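PDB 4DGU: putative cell adhesion protein from Bacteroides thetaiotaomicron, which is a fimbrillin-like, zinc-binding protein that probably serves as a subunit of a pilus used in cell adhesion. Local coordinates for residues T12-D20 with F58-W67; S30-I40 with F125-I133. One frame throughout, in Å; residues are numbered along the deposited sequence. Where two conformers were deposited one is given.

Contact 1: residues T12-D20 with F58-W67; sequences TNFSISIDD and FIVGKDSRAW
The ring of Phe14 sits between Trp67 and Arg65, and each meets it in its own way. CD2 of Phe14 stands over the centre of the indole face, 3.3 Å from Trp67 CE2; the two planes are inclined by 43°, an oblique meeting. Arg65 lies alongside, and its CB rests over a face of the Phe14 ring, 3.9 Å from the centroid, toward the rim. A chi1 of 63°, which places CG of Phe14 between the backbone N and the carbonyl carbon, lays the ring beside the Arg65 side chain, where CB meets its face. Farther along, Ile16 lays CG1 over a face of Phe58, 3.5 Å from CZ, and Ile18 CG1 reaches Val60 CG1 at 3.8 Å.

Phe14 and Arg65 are placed by a short antiparallel ladder. They form a hydrogen-bonded pair, with Phe14 N giving to Arg65 O at 2.9 Å and Arg65 N giving to Phe14 O at 3.0 Å; beyond it Trp67 N donates to Thr12 O at 2.9 Å. The ladder adds 65-66 to one side of strand 13-20, whose other side runs parallel to strand 120-135 in the mixed sheet of this fimbrillin-like, transthyretin-clan fold.

Outside the two segments, Trp67 NE1 is held by Ser118 O and Arg65 NH1 by Met48 O, which fix the indole and the guanidinium. Within 58-67, Asp63 CB lies over the centre of the Phe58 ring, while OD2 of Asp63 accepts from Ile59 N at 3.1 Å and closes the turn.

Contact 2: residues S30-I40 with F125-I133; sequences SNDLFPARNSI and FKRMTVPVI
Two short, weakly bonded helical turns, 30-33 and 36-39, lie against strand residues 125-127 and 130-133 without pairing in a ladder, Ala36 and Phe125 approaching to 6.4 Å between their CA atoms. Arg127 carries the polar half of this contact. Its CG is anti to the backbone N (chi1 -177°) and the chain bends at chi3, turning the guanidinium end-on toward the backbone just after the 30-33 turn. There NH1 and NH2 both grip the carbonyl oxygen of Phe34, at 2.9 Å and 3.0 Å from Phe34 O; NH1 lies in the carbonyl plane on a lone pair, whereas NH2 comes from above that plane. NH1 also gives to Ser30 OG at 3.0 Å, nearly in the plane of the guanidinium, and Phe34 CB packs over one face of the guanidinium. Outside the segments, Glu106 OE1 forms a salt bridge with Arg127 NE, and OE2 a hydrogen bond with Ser39 OG.

In the fimbrillin-like fold these turns close over strand 120-135, a long strand of the mixed sheet interrupted around residues 128-129. Were Arg127 replaced by an alanine, the Phe34 carbonyl would probably lose both these donors, and Glu106 its charged mate.

Apolar groups flank the arginine. Ile40 CD1 stands over the centre of the Phe125 ring, 3.5 Å from its centroid and only 4° off the normal, and Ala36 CB meets Phe125 CB. At the far end, Ile133 CG2 meets the Phe34 ring at its edge, in plane, 3.7 Å from CZ, as the ring slides past Pro131. Asn31 ND2 gives to Phe125 O at 3.0 Å, while its OD1 bonds Tyr246 OH of a second subunit, which also accepts a hydrogen bond from Arg127 N.

Strand 13-20 of contact 1 runs parallel beside strand 120-135 of contact 2, so both contacts build on one mixed sheet, their centres about 20 Å apart. They meet at Asp20, whose OD1 probably accepts hydrogen bonds from Asn31 ND2 at 2.7 Å and from Ala36 N at 2.8 Å, tying the end of the strand to both helical turns. Ile18 packs against the backbone of 36-40, CG1 3.7 Å from Ile40 O. Asp19 and His107, zinc ligands in a structure of this protein though without metal on this chain, have side chains about 7 Å from those of Phe125 and Arg127 respectively; the Arg127 side chain is about 11 Å from a bound zinc ion.

Contact 1: residues T12-D20 with F58-W67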
loop_
_atom_site.group_PDB
_atom_site.type_symbol
_atom_site.label_atom_id
_atom_site.label_comp_id
_atom_site.label_asym_id
_atom_site.label_seq_id
_atom_site.Cartn_x
_atom_site.Cartn_y
_atom_site.Cartn_z
ATOM N N THR A 12 -47.334 -19.435 -0.294
ATOM C CA THR A 12 -48.004 -18.834 0.852
ATOM C C THR A 12 -46.953 -18.395 1.877
ATOM O O THR A 12 -46.982 -17.254 2.345
ATOM C CB THR A 12 -49.030 -19.809 1.440
ATOM O OG1 THR A 12 -49.975 -20.122 0.414
ATOM C CG2 THR A 12 -49.787 -19.232 2.644
ATOM N N ASN A 13 -46.015 -19.312 2.208
ATOM C CA ASN A 13 -44.901 -19.093 3.134
ATOM C C ASN A 13 -43.563 -19.232 2.416
ATOM O O ASN A 13 -43.487 -19.847 1.349
ATOM C CB ASN A 13 -44.974 -20.072 4.296
ATOM C CG ASN A 13 -46.129 -19.849 5.254
ATOM O OD1 ASN A 13 -47.229 -19.430 4.879
ATOM N ND2 ASN A 13 -45.914 -20.163 6.522
ATOM N N PHE A 14 -42.503 -18.652 3.005
ATOM C CA PHE A 14 -41.157 -18.744 2.457
ATOM C C PHE A 14 -40.170 -19.218 3.509
ATOM O O PHE A 14 -40.306 -18.886 4.692
ATOM C CB PHE A 14 -40.683 -17.400 1.853
ATOM C CG PHE A 14 -40.547 -16.225 2.797
ATOM C CD1 PHE A 14 -39.355 -15.981 3.468
ATOM C CD2 PHE A 14 -41.589 -15.324 2.967
ATOM C CE1 PHE A 14 -39.220 -14.870 4.299
ATOM C CE2 PHE A 14 -41.442 -14.209 3.792
ATOM C CZ PHE A 14 -40.268 -13.993 4.456
ATOM N N SER A 15 -39.148 -19.969 3.060
ATOM C CA SER A 15 -38.062 -20.407 3.924
ATOM C C SER A 15 -36.878 -19.439 3.744
ATOM O O SER A 15 -36.837 -18.669 2.768
ATOM C CB SER A 15 -37.671 -21.850 3.618
ATOM O OG SER A 15 -37.112 -21.976 2.321
ATOM N N ILE A 16 -35.944 -19.461 4.693
ATOM C CA ILE A 16 -34.763 -18.609 4.651
ATOM C C ILE A 16 -33.512 -19.488 4.492
ATOM O O ILE A 16 -33.436 -20.588 5.060
ATOM C CB ILE A 16 -34.725 -17.705 5.926
ATOM C CG1 ILE A 16 -35.827 -16.603 5.911
ATOM C CG2 ILE A 16 -33.326 -17.151 6.277
ATOM C CD1 ILE A 16 -35.649 -15.430 4.973
ATOM N N SER A 17 -32.545 -18.994 3.704
ATOM C CA SER A 17 -31.230 -19.599 3.514
ATOM C C SER A 17 -30.187 -18.544 3.861
ATOM O O SER A 17 -30.376 -17.363 3.557
ATOM C CB SER A 17 -31.058 -20.174 2.110
ATOM O OG SER A 17 -30.732 -19.182 1.155
ATOM N N ILE A 18 -29.125 -18.961 4.553
ATOM C CA ILE A 18 -28.054 -18.075 5.029
ATOM C C ILE A 18 -26.918 -18.045 4.031
ATOM O O ILE A 18 -26.187 -19.019 3.881
ATOM C CB ILE A 18 -27.565 -18.501 6.451
ATOM C CG1 ILE A 18 -28.746 -18.658 7.448
ATOM C CG2 ILE A 18 -26.457 -17.555 6.985
ATOM C CD1 ILE A 18 -29.681 -17.394 7.630
ATOM N N ASP A 19 -26.743 -16.913 3.375
ATOM C CA ASP A 19 -25.679 -16.760 2.397
ATOM C C ASP A 19 -24.773 -15.614 2.831
ATOM O O ASP A 19 -25.019 -15.012 3.878
ATOM C CB ASP A 19 -26.280 -16.542 0.993
ATOM C CG ASP A 19 -26.821 -17.791 0.305
ATOM O OD1 ASP A 19 -26.401 -18.922 0.681
ATOM O OD2 ASP A 19 -27.618 -17.642 -0.642
ATOM N N ASP A 20 -23.704 -15.335 2.065
ATOM C CA ASP A 20 -22.750 -14.270 2.385
ATOM C C ASP A 20 -22.847 -13.125 1.413
ATOM O O ASP A 20 -23.092 -13.359 0.242
ATOM C CB ASP A 20 -21.316 -14.828 2.347
ATOM C CG ASP A 20 -21.064 -15.884 3.404
ATOM O OD1 ASP A 20 -20.980 -15.527 4.592
ATOM O OD2 ASP A 20 -20.929 -17.064 3.042
ATOM N N PHE A 58 -36.890 -15.103 14.086
ATOM C CA PHE A 58 -37.016 -16.177 13.090
ATOM C C PHE A 58 -35.992 -17.278 13.399
ATOM O O PHE A 58 -34.788 -16.995 13.475
ATOM C CB PHE A 58 -36.822 -15.630 11.665
ATOM C CG PHE A 58 -37.061 -16.627 10.555
ATOM C CD1 PHE A 58 -36.084 -17.564 10.213
ATOM C CD2 PHE A 58 -38.242 -16.595 9.810
ATOM C CE1 PHE A 58 -36.298 -18.483 9.177
ATOM C CE2 PHE A 58 -38.448 -17.492 8.757
ATOM C CZ PHE A 58 -37.479 -18.441 8.452
ATOM N N ILE A 59 -36.474 -18.531 13.588
ATOM C CA ILE A 59 -35.609 -19.691 13.873
ATOM C C ILE A 59 -35.164 -20.282 12.540
ATOM O O ILE A 59 -35.982 -20.751 11.748
ATOM C CB ILE A 59 -36.284 -20.727 14.808
ATOM C CG1 ILE A 59 -36.656 -20.049 16.155
ATOM C CG2 ILE A 59 -35.350 -21.927 15.045
ATOM C CD1 ILE A 59 -37.895 -20.525 16.809
ATOM N N VAL A 60 -33.859 -20.197 12.279
ATOM C CA VAL A 60 -33.242 -20.637 11.033
ATOM C C VAL A 60 -33.297 -22.170 10.924
ATOM O O VAL A 60 -33.112 -22.882 11.919
ATOM C CB VAL A 60 -31.802 -20.068 10.901
ATOM C CG1 VAL A 60 -31.115 -20.582 9.628
ATOM C CG2 VAL A 60 -31.826 -18.532 10.921
ATOM N N GLY A 61 -33.619 -22.636 9.711
ATOM C CA GLY A 61 -33.752 -24.044 9.352
ATOM C C GLY A 61 -34.976 -24.727 9.933
ATOM O O GLY A 61 -35.104 -25.956 9.835
ATOM N N LYS A 62 -35.881 -23.939 10.556
ATOM C CA LYS A 62 -37.088 -24.453 11.188
ATOM C C LYS A 62 -38.321 -23.626 10.796
ATOM O O LYS A 62 -39.306 -24.196 10.326
ATOM C CB LYS A 62 -36.943 -24.501 12.731
ATOM C CG LYS A 62 -35.739 -25.282 13.247
ATOM C CD LYS A 62 -36.143 -26.465 14.122
ATOM C CE LYS A 62 -34.968 -27.046 14.879
ATOM N NZ LYS A 62 -34.119 -27.909 14.022
ATOM N N ASP A 63 -38.266 -22.293 10.993
ATOM C CA ASP A 63 -39.385 -21.403 10.710
ATOM C C ASP A 63 -39.610 -21.199 9.215
ATOM O O ASP A 63 -38.782 -21.542 8.363
ATOM C CB ASP A 63 -39.215 -20.026 11.410
ATOM C CG ASP A 63 -39.634 -19.970 12.870
ATOM O OD1 ASP A 63 -40.066 -21.013 13.408
ATOM O OD2 ASP A 63 -39.523 -18.881 13.483
ATOM N N SER A 64 -40.795 -20.675 8.927
ATOM C CA SER A 64 -41.296 -20.234 7.636
ATOM C C SER A 64 -42.081 -18.964 7.924
ATOM O O SER A 64 -42.684 -18.844 8.998
ATOM C CB SER A 64 -42.145 -21.308 6.963
ATOM O OG SER A 64 -43.238 -21.691 7.780
ATOM N N ARG A 65 -41.959 -17.966 7.058
ATOM C CA ARG A 65 -42.688 -16.732 7.284
ATOM C C ARG A 65 -43.787 -16.593 6.231
ATOM O O ARG A 65 -43.566 -16.939 5.076
ATOM C CB ARG A 65 -41.738 -15.520 7.288
ATOM C CG ARG A 65 -42.441 -14.234 7.727
ATOM C CD ARG A 65 -41.495 -13.180 8.216
ATOM N NE ARG A 65 -40.953 -13.519 9.528
ATOM C CZ ARG A 65 -40.269 -12.668 10.281
ATOM N NH1 ARG A 65 -40.048 -11.429 9.862
ATOM N NH2 ARG A 65 -39.773 -13.061 11.448
ATOM N N ALA A 66 -44.970 -16.101 6.647
ATOM C CA ALA A 66 -46.126 -15.816 5.799
ATOM C C ALA A 66 -45.793 -14.659 4.839
ATOM O O ALA A 66 -45.136 -13.697 5.245
ATOM C CB ALA A 66 -47.307 -15.452 6.680
ATOM N N TRP A 67 -46.250 -14.734 3.585
ATOM C CA TRP A 67 -45.951 -13.674 2.625
ATOM C C TRP A 67 -46.827 -12.392 2.840
ATOM O O TRP A 67 -46.745 -11.469 2.023
ATOM C CB TRP A 67 -46.025 -14.186 1.166
ATOM C CG TRP A 67 -44.701 -14.651 0.608
ATOM C CD1 TRP A 67 -44.373 -15.920 0.215
ATOM C CD2 TRP A 67 -43.527 -13.847 0.382
ATOM N NE1 TRP A 67 -43.077 -15.953 -0.257
ATOM C CE2 TRP A 67 -42.539 -14.692 -0.174
ATOM C CE3 TRP A 67 -43.220 -12.491 0.584
ATOM C CZ2 TRP A 67 -41.261 -14.229 -0.504
ATOM C CZ3 TRP A 67 -41.956 -12.036 0.265
ATOM C CH2 TRP A 67 -40.985 -12.901 -0.255
#

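Contact 2: residues S30-I40 with F125-I133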
loop_
_atom_site.group_PDB
_atom_site.type_symbol
_atom_site.label_atom_id
_atom_site.label_comp_id
_atom_site.label_asym_id
_atom_site.label_seq_id
_atom_site.Cartn_x
_atom_site.Cartn_y
_atom_site.Cartn_z
ATOM N N SER A 30 -14.022 -11.448 5.525
ATOM C CA SER A 30 -14.013 -12.373 6.663
ATOM C C SER A 30 -14.964 -13.564 6.415
ATOM O O SER A 30 -14.815 -14.608 7.054
ATOM C CB SER A 30 -14.388 -11.651 7.957
ATOM O OG SER A 30 -15.768 -11.321 7.965
ATOM N N ASN A 31 -15.946 -13.384 5.499
ATOM C CA ASN A 31 -16.919 -14.401 5.092
ATOM C C ASN A 31 -16.211 -15.614 4.494
ATOM O O ASN A 31 -16.679 -16.733 4.672
ATOM C CB ASN A 31 -17.917 -13.822 4.060
ATOM C CG ASN A 31 -18.785 -12.699 4.560
ATOM O OD1 ASN A 31 -18.375 -11.538 4.648
ATOM N ND2 ASN A 31 -20.027 -13.005 4.848
ATOM N N ASP A 32 -15.078 -15.391 3.783
ATOM C CA ASP A 32 -14.286 -16.436 3.148
ATOM C C ASP A 32 -13.767 -17.444 4.164
ATOM O O ASP A 32 -13.764 -18.650 3.887
ATOM C CB ASP A 32 -13.090 -15.818 2.389
ATOM C CG ASP A 32 -13.441 -14.955 1.203
ATOM O OD1 ASP A 32 -14.543 -15.130 0.652
ATOM O OD2 ASP A 32 -12.583 -14.160 0.777
ATOM N N LEU A 33 -13.274 -16.926 5.310
ATOM C CA LEU A 33 -12.663 -17.682 6.394
ATOM C C LEU A 33 -13.715 -18.184 7.324
ATOM O O LEU A 33 -13.604 -19.310 7.818
ATOM C CB LEU A 33 -11.664 -16.793 7.179
ATOM C CG LEU A 33 -10.575 -16.072 6.365
ATOM C CD1 LEU A 33 -9.882 -15.006 7.184
ATOM C CD2 LEU A 33 -9.593 -17.063 5.686
ATOM N N PHE A 34 -14.709 -17.306 7.611
ATOM C CA PHE A 34 -15.814 -17.537 8.519
ATOM C C PHE A 34 -17.158 -17.359 7.796
ATOM O O PHE A 34 -17.785 -16.298 7.910
ATOM C CB PHE A 34 -15.697 -16.595 9.710
ATOM C CG PHE A 34 -14.404 -16.753 10.464
ATOM C CD1 PHE A 34 -14.185 -17.859 11.276
ATOM C CD2 PHE A 34 -13.408 -15.780 10.382
ATOM C CE1 PHE A 34 -12.989 -17.990 11.992
ATOM C CE2 PHE A 34 -12.213 -15.911 11.097
ATOM C CZ PHE A 34 -12.012 -17.014 11.901
ATOM N N PRO A 35 -17.614 -18.376 7.029
ATOM C CA PRO A 35 -18.910 -18.240 6.303
ATOM C C PRO A 35 -20.094 -18.003 7.242
ATOM O O PRO A 35 -20.137 -18.598 8.302
ATOM C CB PRO A 35 -19.045 -19.584 5.562
ATOM C CG PRO A 35 -17.669 -20.147 5.515
ATOM C CD PRO A 35 -16.984 -19.687 6.766
ATOM N N ALA A 36 -21.049 -17.134 6.862
ATOM C CA ALA A 36 -22.228 -16.815 7.693
ATOM C C ALA A 36 -23.002 -18.084 8.089
ATOM O O ALA A 36 -23.444 -18.165 9.237
ATOM C CB ALA A 36 -23.137 -15.819 6.994
ATOM N N ARG A 37 -23.104 -19.089 7.168
ATOM C CA ARG A 37 -23.798 -20.363 7.390
ATOM C C ARG A 37 -23.152 -21.181 8.540
ATOM O O ARG A 37 -23.795 -22.084 9.080
ATOM C CB ARG A 37 -23.853 -21.197 6.087
ATOM C CG ARG A 37 -22.509 -21.766 5.604
ATOM C CD ARG A 37 -22.601 -22.450 4.241
ATOM N NE ARG A 37 -22.055 -21.609 3.169
ATOM C CZ ARG A 37 -20.778 -21.595 2.795
ATOM N NH1 ARG A 37 -19.891 -22.379 3.397
ATOM N NH2 ARG A 37 -20.375 -20.786 1.823
ATOM N N ASN A 38 -21.875 -20.892 8.889
ATOM C CA ASN A 38 -21.168 -21.601 9.974
ATOM C C ASN A 38 -21.519 -20.985 11.346
ATOM O O ASN A 38 -21.379 -21.657 12.358
ATOM C CB ASN A 38 -19.646 -21.615 9.749
ATOM C CG ASN A 38 -19.178 -22.573 8.668
ATOM O OD1 ASN A 38 -19.960 -23.120 7.877
ATOM N ND2 ASN A 38 -17.880 -22.796 8.609
ATOM N N SER A 39 -22.010 -19.731 11.364
ATOM C CA SER A 39 -22.466 -19.000 12.561
ATOM C C SER A 39 -23.958 -19.152 12.735
ATOM O O SER A 39 -24.428 -19.502 13.817
ATOM C CB SER A 39 -22.131 -17.520 12.437
ATOM O OG SER A 39 -20.729 -17.328 12.472
ATOM N N ILE A 40 -24.711 -18.894 11.657
ATOM C CA ILE A 40 -26.166 -18.978 11.667
ATOM C C ILE A 40 -26.572 -20.361 11.148
ATOM O O ILE A 40 -26.904 -20.550 9.977
ATOM C CB ILE A 40 -26.828 -17.802 10.913
ATOM C CG1 ILE A 40 -26.026 -16.494 11.101
ATOM C CG2 ILE A 40 -28.286 -17.659 11.373
ATOM C CD1 ILE A 40 -26.363 -15.392 10.146
ATOM N N PHE A 125 -25.555 -12.071 4.297
ATOM C CA PHE A 125 -24.985 -11.495 5.495
ATOM C C PHE A 125 -23.570 -10.905 5.319
ATOM O O PHE A 125 -22.660 -11.527 4.753
ATOM C CB PHE A 125 -24.947 -12.534 6.615
ATOM C CG PHE A 125 -26.285 -12.720 7.289
ATOM C CD1 PHE A 125 -27.205 -13.646 6.803
ATOM C CD2 PHE A 125 -26.629 -11.964 8.412
ATOM C CE1 PHE A 125 -28.441 -13.815 7.437
ATOM C CE2 PHE A 125 -27.868 -12.130 9.033
ATOM C CZ PHE A 125 -28.764 -13.054 8.544
ATOM N N LYS A 126 -23.422 -9.669 5.795
ATOM C CA LYS A 126 -22.182 -8.949 5.984
ATOM C C LYS A 126 -21.756 -9.155 7.456
ATOM O O LYS A 126 -22.639 -9.151 8.318
ATOM C CB LYS A 126 -22.390 -7.440 5.717
ATOM C CG LYS A 126 -22.754 -7.043 4.303
ATOM C CD LYS A 126 -23.006 -5.547 4.207
ATOM C CE LYS A 126 -23.351 -5.080 2.804
ATOM N NZ LYS A 126 -23.810 -3.658 2.834
ATOM N N ARG A 127 -20.442 -9.313 7.762
ATOM C CA ARG A 127 -19.953 -9.332 9.150
ATOM C C ARG A 127 -19.598 -7.869 9.458
ATOM O O ARG A 127 -18.775 -7.291 8.736
ATOM C CB ARG A 127 -18.773 -10.298 9.361
ATOM C CG ARG A 127 -18.292 -10.396 10.819
ATOM C CD ARG A 127 -17.367 -11.573 11.058
ATOM N NE ARG A 127 -18.090 -12.847 11.126
ATOM C CZ ARG A 127 -18.113 -13.778 10.167
ATOM N NH1 ARG A 127 -17.413 -13.617 9.059
ATOM N NH2 ARG A 127 -18.817 -14.891 10.330
HETATM N N MSE A 128 -20.292 -7.251 10.448
HETATM C CA MSE A 128 -20.158 -5.822 10.802
HETATM C C MSE A 128 -19.040 -5.580 11.811
HETATM O O MSE A 128 -18.543 -4.451 11.920
HETATM C CB MSE A 128 -21.486 -5.236 11.319
HETATM C CG MSE A 128 -22.719 -5.628 10.482
HETATM SE SE MSE A 128 -22.494 -5.358 8.564
HETATM C CE MSE A 128 -22.303 -3.369 8.476
ATOM N N THR A 129 -18.652 -6.645 12.544
ATOM C CA THR A 129 -17.524 -6.670 13.475
ATOM C C THR A 129 -16.291 -7.228 12.718
ATOM O O THR A 129 -16.421 -7.668 11.564
ATOM C CB THR A 129 -17.864 -7.468 14.723
ATOM O OG1 THR A 129 -18.409 -8.715 14.295
ATOM C CG2 THR A 129 -18.852 -6.736 15.650
ATOM N N VAL A 130 -15.100 -7.204 13.363
ATOM C CA VAL A 130 -13.838 -7.602 12.736
ATOM C C VAL A 130 -13.241 -8.827 13.471
ATOM O O VAL A 130 -12.773 -8.661 14.594
ATOM C CB VAL A 130 -12.830 -6.391 12.674
ATOM C CG1 VAL A 130 -11.498 -6.773 12.022
ATOM C CG2 VAL A 130 -13.450 -5.178 11.960
ATOM N N PRO A 131 -13.246 -10.055 12.884
ATOM C CA PRO A 131 -12.617 -11.199 13.575
ATOM C C PRO A 131 -11.105 -11.050 13.675
ATOM O O PRO A 131 -10.454 -10.410 12.827
ATOM C CB PRO A 131 -12.972 -12.411 12.701
ATOM C CG PRO A 131 -13.905 -11.947 11.679
ATOM C CD PRO A 131 -13.781 -10.461 11.571
ATOM N N VAL A 132 -10.551 -11.635 14.730
ATOM C CA VAL A 132 -9.117 -11.612 15.006
ATOM C C VAL A 132 -8.602 -13.055 15.001
ATOM O O VAL A 132 -9.126 -13.898 15.737
ATOM C CB VAL A 132 -8.772 -10.880 16.345
ATOM C CG1 VAL A 132 -7.258 -10.707 16.492
ATOM C CG2 VAL A 132 -9.478 -9.528 16.443
ATOM N N ILE A 133 -7.584 -13.330 14.169
ATOM C CA ILE A 133 -6.980 -14.664 14.111
ATOM C C ILE A 133 -5.524 -14.595 14.534
ATOM O O ILE A 133 -4.810 -13.676 14.142
ATOM C CB ILE A 133 -7.148 -15.375 12.738
ATOM C CG1 ILE A 133 -6.492 -14.596 11.576
ATOM C CG2 ILE A 133 -8.636 -15.652 12.456
ATOM C CD1 ILE A 133 -6.397 -15.379 10.300
#